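Local atomic coordinates of YjbQ family protein (Sulfolobus solfataricus, PDB entry 1VPH), a protein that is of unknown function but belongs to the YjbQ (UPF0047) family, forms a trimer and holds a metal ion modelled as potassium near a bound phosphate. Residues 61-66 with 109-114; 31-36 with 126-131; 44-49 with 144-149; 81-86 with 97-102; 55-60 with 138-143. All blocks are in the same frame, centred on the assembly; numbering follows the deposited sequence. Where two conformers were deposited one is given.

Interaction 1 (61-66 with 109-114); sequences AIVANE and AERVFP
Ile62 and Ala64 meet Arg111 and Phe113 in a buried contact between the two antiparallel sheets of the YjbQ-like fold: strand 60-65 edges the three-stranded sheet and strand 110-116 lies in the five-stranded one. The segments approach to 5.9 Å between axes and diverge by 43°, and no direct hydrogen bond crosses the gap. Arg111 bridges it. Bent at chi2 (-60°), its chain slides past Ile62 in the opposite direction, CG against Ile62 CG2, and lays the guanidinium flat over a backbone carbonyl, with Ile62 O 3.1 Å above the plane of the Arg111 guanidinium and over its centre. That oxygen touches the face, while the N-H groups work at the rim. Arg111 NH1 bonds to Glu110 O (3.0 Å) and also to Leu107 O; NH2 makes a weak bond to Thr105 O of the second subunit, bringing the trimer interface into the contact. A water links the segments, accepting from Arg111 NE and from Ala64 N at 3.1 Å each. Farther along, where the strands have separated, the link is apolar: the methyl carbon CB of Ala64 abuts the edge of the Phe113 ring, 3.8 Å from its CZ.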
# COMPACT_ATOMS: atom_id res chain seq x y z
N ALA C 61 -0.58 2.34 -11.64
CA ALA C 61 -0.52 2.37 -10.19
C ALA C 61 -0.70 3.79 -9.68
O ALA C 61 -0.73 4.74 -10.45
CB ALA C 61 0.82 1.77 -9.67
N ILE C 62 -0.79 3.91 -8.35
CA ILE C 62 -0.87 5.23 -7.67
C ILE C 62 0.25 5.29 -6.69
O ILE C 62 0.41 4.34 -5.93
CB ILE C 62 -2.20 5.41 -6.93
CG1 ILE C 62 -3.40 5.46 -7.93
CG2 ILE C 62 -2.19 6.68 -6.08
CD1 ILE C 62 -3.39 6.72 -8.91
N VAL C 63 1.09 6.36 -6.76
CA VAL C 63 2.16 6.55 -5.78
C VAL C 63 2.15 7.96 -5.25
O VAL C 63 1.47 8.82 -5.77
CB VAL C 63 3.59 6.19 -6.32
CG1 VAL C 63 3.64 4.75 -6.72
CG2 VAL C 63 4.02 7.13 -7.45
N ALA C 64 2.96 8.24 -4.25
CA ALA C 64 3.10 9.61 -3.78
C ALA C 64 4.57 9.94 -3.51
O ALA C 64 5.33 9.16 -2.89
CB ALA C 64 2.25 9.82 -2.55
N ASN C 65 5.03 11.01 -4.14
CA ASN C 65 6.39 11.47 -3.90
C ASN C 65 6.57 12.88 -4.39
O ASN C 65 5.58 13.56 -4.65
CB ASN C 65 7.43 10.50 -4.44
CG ASN C 65 8.54 10.36 -3.50
OD1 ASN C 65 9.53 11.09 -3.61
ND2 ASN C 65 8.35 9.51 -2.44
N GLU C 66 7.82 13.34 -4.48
CA GLU C 66 8.09 14.71 -4.76
C GLU C 66 8.06 15.02 -6.24
O GLU C 66 8.69 14.32 -7.04
CB GLU C 66 9.47 15.11 -4.22
CG GLU C 66 9.70 16.60 -4.34
CD GLU C 66 10.98 17.07 -3.69
OE1 GLU C 66 11.56 16.36 -2.82
OE2 GLU C 66 11.40 18.19 -4.06
N ALA C 109 -2.36 -0.44 -6.53
CA ALA C 109 -3.40 0.34 -7.21
C ALA C 109 -3.89 1.54 -6.44
O ALA C 109 -4.66 2.35 -7.02
CB ALA C 109 -4.58 -0.54 -7.43
N GLU C 110 -3.55 1.62 -5.15
CA GLU C 110 -4.17 2.66 -4.28
C GLU C 110 -3.23 3.28 -3.30
O GLU C 110 -2.24 2.64 -2.91
CB GLU C 110 -5.37 2.13 -3.54
CG GLU C 110 -5.15 1.43 -2.20
CD GLU C 110 -4.86 -0.07 -2.32
OE1 GLU C 110 -5.18 -0.67 -3.37
OE2 GLU C 110 -4.33 -0.66 -1.33
N ARG C 111 -3.55 4.51 -2.90
CA ARG C 111 -2.94 5.10 -1.77
C ARG C 111 -4.06 5.70 -0.92
O ARG C 111 -5.10 6.08 -1.42
CB ARG C 111 -1.91 6.14 -2.19
CG ARG C 111 -0.63 5.64 -2.78
CD ARG C 111 0.16 4.74 -1.81
NE ARG C 111 1.42 4.37 -2.43
CZ ARG C 111 1.64 3.30 -3.18
NH1 ARG C 111 0.68 2.43 -3.42
NH2 ARG C 111 2.86 3.08 -3.66
N VAL C 112 -3.83 5.73 0.37
CA VAL C 112 -4.84 6.24 1.34
C VAL C 112 -4.19 7.39 2.12
O VAL C 112 -3.05 7.25 2.62
CB VAL C 112 -5.32 5.19 2.28
CG1 VAL C 112 -6.35 5.76 3.27
CG2 VAL C 112 -5.91 4.04 1.50
N PHE C 113 -4.85 8.54 2.13
CA PHE C 113 -4.36 9.73 2.84
C PHE C 113 -5.34 10.10 3.97
O PHE C 113 -6.55 9.85 3.85
CB PHE C 113 -4.23 10.94 1.91
CG PHE C 113 -3.02 10.92 1.02
CD1 PHE C 113 -2.95 10.06 -0.03
CD2 PHE C 113 -1.97 11.80 1.26
CE1 PHE C 113 -1.84 10.01 -0.82
CE2 PHE C 113 -0.85 11.78 0.47
CZ PHE C 113 -0.79 10.89 -0.59
N PRO C 114 -4.82 10.71 5.06
CA PRO C 114 -5.74 11.26 6.02
C PRO C 114 -6.34 12.55 5.47
O PRO C 114 -5.72 13.22 4.65
CB PRO C 114 -4.87 11.59 7.25
CG PRO C 114 -3.54 11.00 6.97
CD PRO C 114 -3.44 10.96 5.47
O HOH W 1 4.13 5.79 -2.83

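Interaction 2 (31-36 with 126-131); sequences VDITDQ and QNIFLV
Asp32 and Asn127 tie the end of strand 29-32 to strand 127-132, in a network where side chains take over from the backbone pairing. The regular part is the antiparallel hydrogen-bonded pair Val31 and Leu130, in which Val31 N reaches Leu130 O and Leu130 N reaches Val31 O, each at 2.9 Å. Past the non-hydrogen-bonded pair Asp32 and Phe129, Ile33 N still gives an almost straight bond to Ile128 O (2.8 Å, 174°). Ile128 N, however, bonds to a side chain, Thr34 OG1, at 2.7 Å. Thr34 OG1 in turn donates a hydrogen bond to Asp32 OD1 (2.7 Å), an oxygen that also accepts from Thr34 N at 2.9 Å and so closes an Asx turn. With CG anti to the backbone N (chi1 -161°), Asp32 swings its carboxylate toward Asn127, whose ND2 meets the syn lone pair of Asp32 OD2 at 2.9 Å; His67 ND1 is a second partner of OD2. Both carboxylate oxygens are therefore doubly engaged, which probably lowers the cost of keeping the charge here. Strand 29-32 edges the three-stranded sheet, with strand 127-132 central and strand 60-65 beyond it. As helix 34-44 begins, Ile33 crosses Ile128 at about a right angle and both pack on Ile53 of strand 49-55.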
# COMPACT_ATOMS: atom_id res chain seq x y z
N VAL C 31 1.93 11.09 -13.91
CA VAL C 31 1.04 12.25 -14.08
C VAL C 31 0.60 12.74 -12.73
O VAL C 31 -0.00 11.98 -11.96
CB VAL C 31 -0.16 11.88 -14.97
CG1 VAL C 31 -1.07 13.07 -15.11
CG2 VAL C 31 0.38 11.42 -16.37
N ASP C 32 0.94 14.00 -12.41
CA ASP C 32 0.61 14.60 -11.10
C ASP C 32 -0.88 14.92 -11.03
O ASP C 32 -1.40 15.64 -11.88
CB ASP C 32 1.42 15.90 -10.87
CG ASP C 32 1.48 16.30 -9.43
OD1 ASP C 32 0.42 16.23 -8.74
OD2 ASP C 32 2.61 16.66 -8.95
N ILE C 33 -1.57 14.35 -10.05
CA ILE C 33 -3.01 14.53 -9.87
C ILE C 33 -3.34 15.16 -8.54
O ILE C 33 -4.51 15.23 -8.15
CB ILE C 33 -3.78 13.22 -10.07
CG1 ILE C 33 -3.37 12.18 -9.02
CG2 ILE C 33 -3.55 12.74 -11.46
CD1 ILE C 33 -4.30 10.96 -8.97
N THR C 34 -2.31 15.65 -7.86
CA THR C 34 -2.47 16.17 -6.50
C THR C 34 -3.56 17.25 -6.38
O THR C 34 -4.43 17.15 -5.50
CB THR C 34 -1.13 16.77 -5.90
OG1 THR C 34 -0.03 15.89 -6.13
CG2 THR C 34 -1.32 17.01 -4.42
N ASP C 35 -3.53 18.25 -7.26
CA ASP C 35 -4.48 19.38 -7.18
C ASP C 35 -5.91 18.92 -7.44
O ASP C 35 -6.79 19.43 -6.75
CB ASP C 35 -4.05 20.58 -8.05
CG ASP C 35 -2.79 21.31 -7.50
OD1 ASP C 35 -2.33 21.05 -6.34
OD2 ASP C 35 -2.26 22.18 -8.23
N GLN C 36 -6.11 17.94 -8.33
CA GLN C 36 -7.43 17.38 -8.61
C GLN C 36 -7.94 16.61 -7.44
O GLN C 36 -9.10 16.73 -7.10
CB GLN C 36 -7.29 16.50 -9.83
CG GLN C 36 -8.45 16.39 -10.70
CD GLN C 36 -8.85 17.70 -11.39
OE1 GLN C 36 -9.49 18.54 -10.75
NE2 GLN C 36 -8.58 17.83 -12.71
N GLN C 126 5.11 15.78 -0.98
CA GLN C 126 4.40 14.57 -1.17
C GLN C 126 3.24 14.78 -2.14
O GLN C 126 2.15 15.13 -1.74
CB GLN C 126 3.86 14.14 0.19
CG GLN C 126 3.48 12.72 0.28
CD GLN C 126 3.26 12.31 1.73
OE1 GLN C 126 2.86 13.13 2.55
NE2 GLN C 126 3.58 11.05 2.07
N ASN C 127 3.49 14.56 -3.43
CA ASN C 127 2.47 14.78 -4.44
C ASN C 127 1.95 13.42 -4.86
O ASN C 127 2.66 12.40 -4.71
CB ASN C 127 3.07 15.55 -5.63
CG ASN C 127 3.22 17.05 -5.34
OD1 ASN C 127 3.54 17.48 -4.21
ND2 ASN C 127 2.93 17.84 -6.33
N ILE C 128 0.75 13.41 -5.43
CA ILE C 128 0.09 12.16 -5.81
C ILE C 128 0.20 11.96 -7.31
O ILE C 128 -0.14 12.87 -8.10
CB ILE C 128 -1.37 12.21 -5.45
CG1 ILE C 128 -1.54 12.50 -3.95
CG2 ILE C 128 -2.01 10.89 -5.81
CD1 ILE C 128 -2.96 12.54 -3.48
N PHE C 129 0.65 10.77 -7.72
CA PHE C 129 0.86 10.47 -9.15
C PHE C 129 0.15 9.22 -9.61
O PHE C 129 0.18 8.16 -8.97
CB PHE C 129 2.33 10.28 -9.46
CG PHE C 129 3.20 11.50 -9.23
CD1 PHE C 129 3.38 12.44 -10.22
CD2 PHE C 129 3.87 11.63 -8.05
CE1 PHE C 129 4.21 13.53 -10.02
CE2 PHE C 129 4.67 12.72 -7.82
CZ PHE C 129 4.85 13.66 -8.77
N LEU C 130 -0.42 9.33 -10.78
CA LEU C 130 -0.77 8.17 -11.58
C LEU C 130 0.49 7.66 -12.24
O LEU C 130 1.25 8.46 -12.88
CB LEU C 130 -1.77 8.57 -12.67
CG LEU C 130 -1.95 7.38 -13.63
CD1 LEU C 130 -2.73 6.30 -12.90
CD2 LEU C 130 -2.64 7.79 -14.91
N VAL C 131 0.76 6.38 -12.07
CA VAL C 131 1.94 5.77 -12.70
C VAL C 131 1.42 4.96 -13.89
O VAL C 131 0.65 4.02 -13.71
CB VAL C 131 2.75 4.82 -11.73
CG1 VAL C 131 4.08 4.39 -12.43
CG2 VAL C 131 3.03 5.42 -10.40

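Interaction 3 (44-49 with 144-149); sequences SGIKNG and VEILGE
Glu149 turns its CG between its own backbone N and carbonyl carbon (chi1 73°), then runs extended to OE2, while Asn48 sets CG beside its backbone N (chi1 -60°). Together these torsions bring Asn48 ND2 to the anti lone pair of Glu149 OE2 at 3.1 Å, with the amide and carboxylate planes 64° apart. OD1 of the same amide is taken by Glu117 N. The backbones meanwhile form a classic beta bulge, in which Lys47 and Asn48 both face Glu149. Glu149 O accepts from Lys47 N (2.7 Å) and from Asn48 N (3.0 Å), and Glu149 N returns a bond to Asn48 O. Next in line, Gly49 and Gly148 form a non-hydrogen-bonded pair whose CA atoms lie 4.0 Å apart, a tight approach between two residues without side chains. Ile46 supplies the apolar part, sliding past Ile146 so that CD1 of Ile46 rests 3.8 Å from CG2 of Ile146. Ile46 N is held by Ser44 OG, itself bonded to Val41 O, in an ST turn as helix 34-44 gives way to the loop. A water joins Gly45 O to Glu149 OXT, 2.6 Å from each. The C-terminal carboxylate is thus gripped mainly by neutral donors, backbone amides and a water, with a long, weak ion pair to Lys14; this should fasten the chain end beside the start of strand 49-55 with little reliance on opposite charge.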
# COMPACT_ATOMS: atom_id res chain seq x y z
N SER C 44 -16.05 17.53 -1.33
CA SER C 44 -16.76 16.53 -0.53
C SER C 44 -17.48 17.14 0.66
O SER C 44 -18.46 16.56 1.14
CB SER C 44 -15.77 15.44 -0.04
OG SER C 44 -14.95 15.92 1.03
N GLY C 45 -16.91 18.21 1.20
CA GLY C 45 -17.38 18.79 2.45
C GLY C 45 -17.03 18.00 3.71
O GLY C 45 -17.37 18.42 4.82
N ILE C 46 -16.35 16.87 3.55
CA ILE C 46 -15.97 16.02 4.68
C ILE C 46 -14.75 16.71 5.32
O ILE C 46 -13.86 17.18 4.60
CB ILE C 46 -15.71 14.54 4.21
CG1 ILE C 46 -17.03 13.89 3.77
CG2 ILE C 46 -15.11 13.68 5.33
CD1 ILE C 46 -16.92 12.58 3.09
N LYS C 47 -14.73 16.80 6.64
CA LYS C 47 -13.63 17.46 7.37
C LYS C 47 -12.59 16.48 7.89
O LYS C 47 -11.43 16.80 7.95
CB LYS C 47 -14.18 18.31 8.52
CG LYS C 47 -15.21 19.33 8.08
CD LYS C 47 -14.73 20.32 7.01
CE LYS C 47 -15.82 21.38 6.68
NZ LYS C 47 -15.35 22.25 5.60
N ASN C 48 -13.05 15.33 8.36
CA ASN C 48 -12.17 14.38 9.04
C ASN C 48 -12.48 12.99 8.56
O ASN C 48 -13.60 12.52 8.67
CB ASN C 48 -12.41 14.48 10.54
CG ASN C 48 -12.13 15.84 11.05
OD1 ASN C 48 -11.07 16.40 10.73
ND2 ASN C 48 -13.11 16.43 11.78
N GLY C 49 -11.48 12.34 7.96
CA GLY C 49 -11.71 11.03 7.42
C GLY C 49 -10.50 10.56 6.65
O GLY C 49 -9.35 10.87 7.03
N VAL C 144 -11.59 8.61 -6.77
CA VAL C 144 -11.23 9.31 -5.56
C VAL C 144 -12.41 9.15 -4.64
O VAL C 144 -13.48 9.60 -4.95
CB VAL C 144 -10.93 10.78 -5.81
CG1 VAL C 144 -10.55 11.52 -4.54
CG2 VAL C 144 -9.80 10.94 -6.89
N GLU C 145 -12.19 8.55 -3.48
CA GLU C 145 -13.27 8.38 -2.51
C GLU C 145 -12.89 9.04 -1.19
O GLU C 145 -11.82 8.77 -0.64
CB GLU C 145 -13.50 6.90 -2.33
CG GLU C 145 -14.71 6.56 -1.48
CD GLU C 145 -14.87 5.06 -1.23
OE1 GLU C 145 -14.12 4.23 -1.81
OE2 GLU C 145 -15.79 4.68 -0.46
N ILE C 146 -13.76 9.90 -0.67
CA ILE C 146 -13.57 10.48 0.64
C ILE C 146 -14.60 9.85 1.58
O ILE C 146 -15.76 9.71 1.23
CB ILE C 146 -13.68 12.03 0.66
CG1 ILE C 146 -12.65 12.65 -0.34
CG2 ILE C 146 -13.29 12.54 2.00
CD1 ILE C 146 -13.18 12.85 -1.68
N LEU C 147 -14.15 9.44 2.75
CA LEU C 147 -15.04 8.78 3.72
C LEU C 147 -14.76 9.37 5.09
O LEU C 147 -13.60 9.50 5.45
CB LEU C 147 -14.78 7.29 3.63
CG LEU C 147 -15.69 6.22 4.26
CD1 LEU C 147 -15.84 5.04 3.35
CD2 LEU C 147 -15.12 5.75 5.60
N GLY C 148 -15.80 9.81 5.82
CA GLY C 148 -15.61 10.46 7.11
C GLY C 148 -16.78 11.31 7.53
O GLY C 148 -17.91 11.04 7.11
N GLU C 149 -16.51 12.34 8.33
CA GLU C 149 -17.54 13.29 8.87
C GLU C 149 -17.19 14.70 8.35
O GLU C 149 -16.01 15.09 8.35
CB GLU C 149 -17.54 13.28 10.45
CG GLU C 149 -16.29 14.01 11.10
CD GLU C 149 -16.11 13.88 12.65
OE1 GLU C 149 -16.98 13.22 13.28
OE2 GLU C 149 -15.09 14.46 13.21
OXT GLU C 149 -18.02 15.52 7.95
O HOH W 2 -18.34 17.95 7.22

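Interaction 4 (81-86 with 97-102); sequences EFTEPS and NAHAHL. With K (potassium ion), chain K.
The imidazole of His99 is sandwiched between Pro85 and Ala100. Over one face sits the proline ring in a CH-pi contact, Pro85 CB being 4.0 Å from the centroid of the His99 ring and 16° off its normal; on the opposite face lies Ala100 CB, and both carbons are offset toward the rim. Thr83 OG1 borders the ring edge, as does a water in the ring plane, and His99 NE2 bonds to Leu133 O, which should fix the rotation of the ring. The first torsion explains the position: with CG between the backbone N and the carbonyl carbon (chi1 75°), the ring is set between Ala100 of its own helix and Pro85. The edge water also ties the backbones, giving a hydrogen bond to Pro85 O (3.2 Å) and accepting one from His99 N (3.1 Å). Thr83 presses its CB to 3.2 Å from His99 O, while its hydroxyl is bonded to Ile79 O within its own helix. On another side of helix 98-107, Asn97 OD1 (2.3 Å) and His101 NE2 (2.2 Å) bind the ion modelled as potassium, with His91, Asp95 and a water completing the site. Such distances are short for potassium, so the identity of the ion carries some doubt. Beyond the pair, His101 ND1 bonds to Asn65 OD1 of the third subunit, and Phe82 meets Phe82 of the second subunit edge-to-face. Within the chain, helix 69-83 ends against the first turn of helix 98-107.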
# COMPACT_ATOMS: atom_id res chain seq x y z
N GLU C 81 13.82 -0.69 -14.93
CA GLU C 81 14.90 -1.63 -14.62
C GLU C 81 14.40 -2.83 -13.83
O GLU C 81 14.83 -3.98 -14.09
CB GLU C 81 16.02 -0.90 -13.92
CG GLU C 81 16.72 0.05 -14.88
CD GLU C 81 17.81 0.89 -14.23
OE1 GLU C 81 17.97 0.79 -12.98
OE2 GLU C 81 18.53 1.62 -14.97
N PHE C 82 13.53 -2.56 -12.85
CA PHE C 82 12.94 -3.56 -12.01
C PHE C 82 11.98 -4.52 -12.72
O PHE C 82 11.97 -5.70 -12.43
CB PHE C 82 12.19 -2.84 -10.93
CG PHE C 82 11.41 -3.72 -10.00
CD1 PHE C 82 12.07 -4.49 -9.05
CD2 PHE C 82 10.04 -3.69 -10.03
CE1 PHE C 82 11.35 -5.26 -8.17
CE2 PHE C 82 9.32 -4.48 -9.17
CZ PHE C 82 9.99 -5.26 -8.23
N THR C 83 11.19 -3.99 -13.66
CA THR C 83 10.13 -4.77 -14.31
C THR C 83 10.60 -5.46 -15.60
O THR C 83 9.93 -6.39 -16.06
CB THR C 83 8.91 -3.90 -14.67
OG1 THR C 83 9.31 -2.89 -15.61
CG2 THR C 83 8.28 -3.27 -13.44
N GLU C 84 11.68 -4.95 -16.20
CA GLU C 84 12.31 -5.56 -17.39
C GLU C 84 11.41 -5.65 -18.63
O GLU C 84 11.01 -6.76 -19.05
CB GLU C 84 12.84 -6.92 -17.04
CG GLU C 84 13.80 -6.87 -15.91
CD GLU C 84 14.53 -8.16 -15.72
OE1 GLU C 84 15.48 -8.41 -16.51
OE2 GLU C 84 14.14 -8.93 -14.82
N PRO C 85 11.06 -4.50 -19.24
CA PRO C 85 10.19 -4.59 -20.39
C PRO C 85 10.69 -5.50 -21.50
O PRO C 85 9.86 -6.06 -22.18
CB PRO C 85 10.07 -3.14 -20.84
CG PRO C 85 10.29 -2.39 -19.58
CD PRO C 85 11.33 -3.10 -18.89
N SER C 86 12.00 -5.71 -21.63
CA SER C 86 12.54 -6.51 -22.73
C SER C 86 12.62 -8.00 -22.42
O SER C 86 12.96 -8.80 -23.30
CB SER C 86 13.97 -6.08 -23.04
OG SER C 86 14.89 -6.87 -22.27
N ASN C 97 3.07 -6.78 -22.19
CA ASN C 97 3.09 -5.80 -21.12
C ASN C 97 3.26 -6.44 -19.74
O ASN C 97 2.84 -5.87 -18.75
CB ASN C 97 1.83 -4.94 -21.19
CG ASN C 97 0.57 -5.70 -20.87
OD1 ASN C 97 0.57 -6.94 -20.76
ND2 ASN C 97 -0.53 -4.98 -20.77
N ALA C 98 3.87 -7.63 -19.69
CA ALA C 98 4.15 -8.30 -18.42
C ALA C 98 4.82 -7.36 -17.46
O ALA C 98 4.42 -7.32 -16.31
CB ALA C 98 4.98 -9.52 -18.61
N HIS C 99 5.81 -6.61 -17.93
CA HIS C 99 6.54 -5.69 -17.07
C HIS C 99 5.58 -4.73 -16.36
O HIS C 99 5.79 -4.39 -15.18
CB HIS C 99 7.54 -4.89 -17.90
CG HIS C 99 6.90 -3.82 -18.74
ND1 HIS C 99 6.34 -4.09 -19.97
CD2 HIS C 99 6.62 -2.52 -18.48
CE1 HIS C 99 5.82 -2.98 -20.46
NE2 HIS C 99 5.97 -2.01 -19.57
N ALA C 100 4.56 -4.26 -17.08
CA ALA C 100 3.61 -3.28 -16.56
C ALA C 100 2.78 -3.87 -15.43
O ALA C 100 2.56 -3.23 -14.41
CB ALA C 100 2.71 -2.77 -17.70
N HIS C 101 2.34 -5.10 -15.63
CA HIS C 101 1.62 -5.82 -14.58
C HIS C 101 2.49 -6.04 -13.32
O HIS C 101 2.02 -5.91 -12.20
CB HIS C 101 1.21 -7.20 -15.08
CG HIS C 101 0.15 -7.19 -16.15
ND1 HIS C 101 -1.17 -6.95 -15.86
CD2 HIS C 101 0.22 -7.40 -17.48
CE1 HIS C 101 -1.88 -7.03 -16.96
NE2 HIS C 101 -1.06 -7.28 -17.97
N LEU C 102 3.76 -6.38 -13.52
CA LEU C 102 4.69 -6.55 -12.40
C LEU C 102 4.88 -5.28 -11.60
O LEU C 102 4.80 -5.30 -10.41
CB LEU C 102 6.02 -7.08 -12.93
CG LEU C 102 6.04 -8.48 -13.56
CD1 LEU C 102 7.45 -8.85 -14.05
CD2 LEU C 102 5.57 -9.52 -12.62
K K K . -1.43 -7.83 -20.09
O HOH W 3 7.16 -6.99 -20.66
O HOH W 4 -3.08 -8.99 -19.85

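Interaction 5 (55-60 with 138-143); sequences VAHSTA and SERHIT. With PO4 (phosphate ion), chain L.
Arg140 reaches across His57 to a phosphate. Arg140 CB lies 4.0 Å from His57 NE2. A bend at chi2 (-54°) then carries Arg140 CD over the middle of the His57 ring, 3.9 Å from the centroid, a CH-pi contact. Arg140 NE passes by Ala60 CB, and at the head that same methyl covers one guanidinium face over its centre, Ala60 CB being 3.9 Å from Arg140 CZ. The two terminal nitrogens divide the work: Arg140 NH1 bonds to phosphate O4 at 2.9 Å, and NH2 meets Thr59 OG1 at 2.8 Å, nearly straight (170°) and in the guanidinium plane, while also forming a salt bridge with Glu132. The His57 ring, turned 67° from the guanidinium, is held in its plane at both ring nitrogens, since its NE2 accepts from His141 N (2.8 Å) and its ND1 donates to phosphate O3 (3.0 Å). Strand 137-148 therefore positions the histidine that in turn helps hold the anion. Ser58 gives both its backbone N and its OG to O2, the latter at 2.7 Å, whereas Thr59 offers N and OG1 to O4. Arg137 adds one more donor. The phosphate probably came from the crystallisation liquor and does not by itself identify a natural ligand. Nevertheless, two consecutive backbone amides, two hydroxyls, a histidine and two arginines converging from a loop and a strand make an anion-binding pocket, and His101 of the nearby metal site touches Ser58 and Thr59. The arrangement is consistent with a ligand-binding site.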
# COMPACT_ATOMS: atom_id res chain seq x y z
N VAL C 55 -6.84 3.14 -8.71
CA VAL C 55 -6.99 2.83 -10.15
C VAL C 55 -7.47 1.40 -10.31
O VAL C 55 -6.91 0.42 -9.78
CB VAL C 55 -5.74 3.06 -10.97
CG1 VAL C 55 -5.32 4.48 -10.89
CG2 VAL C 55 -4.64 2.22 -10.51
N ALA C 56 -8.50 1.27 -11.10
CA ALA C 56 -9.05 -0.04 -11.44
C ALA C 56 -8.37 -0.61 -12.69
O ALA C 56 -9.05 -0.91 -13.69
CB ALA C 56 -10.54 0.07 -11.69
N HIS C 57 -7.05 -0.64 -12.69
CA HIS C 57 -6.26 -0.95 -13.86
C HIS C 57 -5.17 -1.85 -13.35
O HIS C 57 -4.72 -1.68 -12.22
CB HIS C 57 -5.61 0.33 -14.42
CG HIS C 57 -6.56 1.34 -14.99
ND1 HIS C 57 -7.30 1.10 -16.12
CD2 HIS C 57 -6.83 2.62 -14.62
CE1 HIS C 57 -8.00 2.18 -16.41
NE2 HIS C 57 -7.72 3.12 -15.52
N SER C 58 -4.74 -2.82 -14.14
CA SER C 58 -3.71 -3.73 -13.70
C SER C 58 -2.32 -3.37 -14.27
O SER C 58 -1.32 -4.03 -13.90
CB SER C 58 -4.12 -5.14 -14.10
OG SER C 58 -4.04 -5.26 -15.52
N THR C 59 -2.22 -2.31 -15.08
CA THR C 59 -0.94 -1.89 -15.66
C THR C 59 -0.63 -0.41 -15.38
O THR C 59 0.22 0.22 -16.01
CB THR C 59 -0.93 -2.20 -17.17
OG1 THR C 59 -1.92 -1.44 -17.82
CG2 THR C 59 -1.15 -3.68 -17.40
N ALA C 60 -1.34 0.11 -14.40
CA ALA C 60 -1.08 1.39 -13.82
C ALA C 60 -1.12 1.31 -12.29
O ALA C 60 -1.58 0.31 -11.69
CB ALA C 60 -2.07 2.44 -14.33
N SER C 138 -5.82 5.95 -23.75
CA SER C 138 -6.73 7.08 -23.93
C SER C 138 -7.48 7.43 -22.65
O SER C 138 -7.78 8.59 -22.43
CB SER C 138 -7.74 6.82 -25.07
N GLU C 139 -7.79 6.44 -21.82
CA GLU C 139 -8.57 6.68 -20.61
C GLU C 139 -8.07 5.82 -19.45
O GLU C 139 -8.39 4.63 -19.32
CB GLU C 139 -10.08 6.49 -20.86
CG GLU C 139 -10.97 6.70 -19.61
CD GLU C 139 -12.48 6.50 -19.84
OE1 GLU C 139 -12.93 6.19 -20.97
OE2 GLU C 139 -13.21 6.68 -18.84
N ARG C 140 -7.26 6.45 -18.62
CA ARG C 140 -6.98 5.90 -17.28
C ARG C 140 -7.94 6.55 -16.32
O ARG C 140 -8.07 7.78 -16.32
CB ARG C 140 -5.56 6.21 -16.86
CG ARG C 140 -4.49 5.51 -17.67
CD ARG C 140 -4.72 4.02 -17.69
NE ARG C 140 -3.48 3.28 -17.95
CZ ARG C 140 -3.40 1.96 -17.93
NH1 ARG C 140 -4.47 1.25 -17.67
NH2 ARG C 140 -2.20 1.35 -18.16
N HIS C 141 -8.65 5.72 -15.57
CA HIS C 141 -9.67 6.16 -14.64
C HIS C 141 -9.13 6.00 -13.21
O HIS C 141 -8.79 4.91 -12.78
CB HIS C 141 -10.92 5.37 -14.82
CG HIS C 141 -12.01 5.74 -13.86
ND1 HIS C 141 -13.05 4.90 -13.56
CD2 HIS C 141 -12.19 6.84 -13.10
CE1 HIS C 141 -13.84 5.47 -12.66
NE2 HIS C 141 -13.33 6.65 -12.36
N ILE C 142 -9.08 7.11 -12.50
CA ILE C 142 -8.74 7.12 -11.09
C ILE C 142 -10.01 7.45 -10.27
O ILE C 142 -10.68 8.45 -10.53
CB ILE C 142 -7.71 8.22 -10.77
CG1 ILE C 142 -6.41 8.04 -11.59
CG2 ILE C 142 -7.33 8.22 -9.28
CD1 ILE C 142 -5.94 9.29 -12.29
N THR C 143 -10.34 6.59 -9.33
CA THR C 143 -11.42 6.86 -8.39
C THR C 143 -10.87 7.57 -7.21
O THR C 143 -9.84 7.16 -6.66
CB THR C 143 -12.02 5.52 -7.90
OG1 THR C 143 -12.53 4.84 -9.06
CG2 THR C 143 -13.13 5.73 -6.89
P PO4 L . -5.58 -2.40 -17.50
O1 PO4 L . -5.29 -2.67 -18.92
O2 PO4 L . -5.89 -3.68 -16.73
O3 PO4 L . -6.85 -1.59 -17.35
O4 PO4 L . -4.54 -1.49 -16.88
O HOH W 5 -11.02 3.52 -10.95

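Overall arrangement
The five contacts illustrate how chemistry follows position in a fold. Interactions 1 and 2 are buried near the chain centre and share the three-stranded sheet, touching through Asn65 O to Asn127 N; interaction 1 couples that sheet to the larger one without direct hydrogen bonds, whereas interaction 2 is rich in them. Interactions 3 and 5 both use strand 137-148, about 22 Å apart between centres: one secures the partly exposed chain end, the other lines a phosphate pocket. Interaction 4, buried between helices, lies on the opposite side of the chain's centre from interaction 3 and meets interaction 5 where His101 touches Ser58, bringing metal and anion sites together.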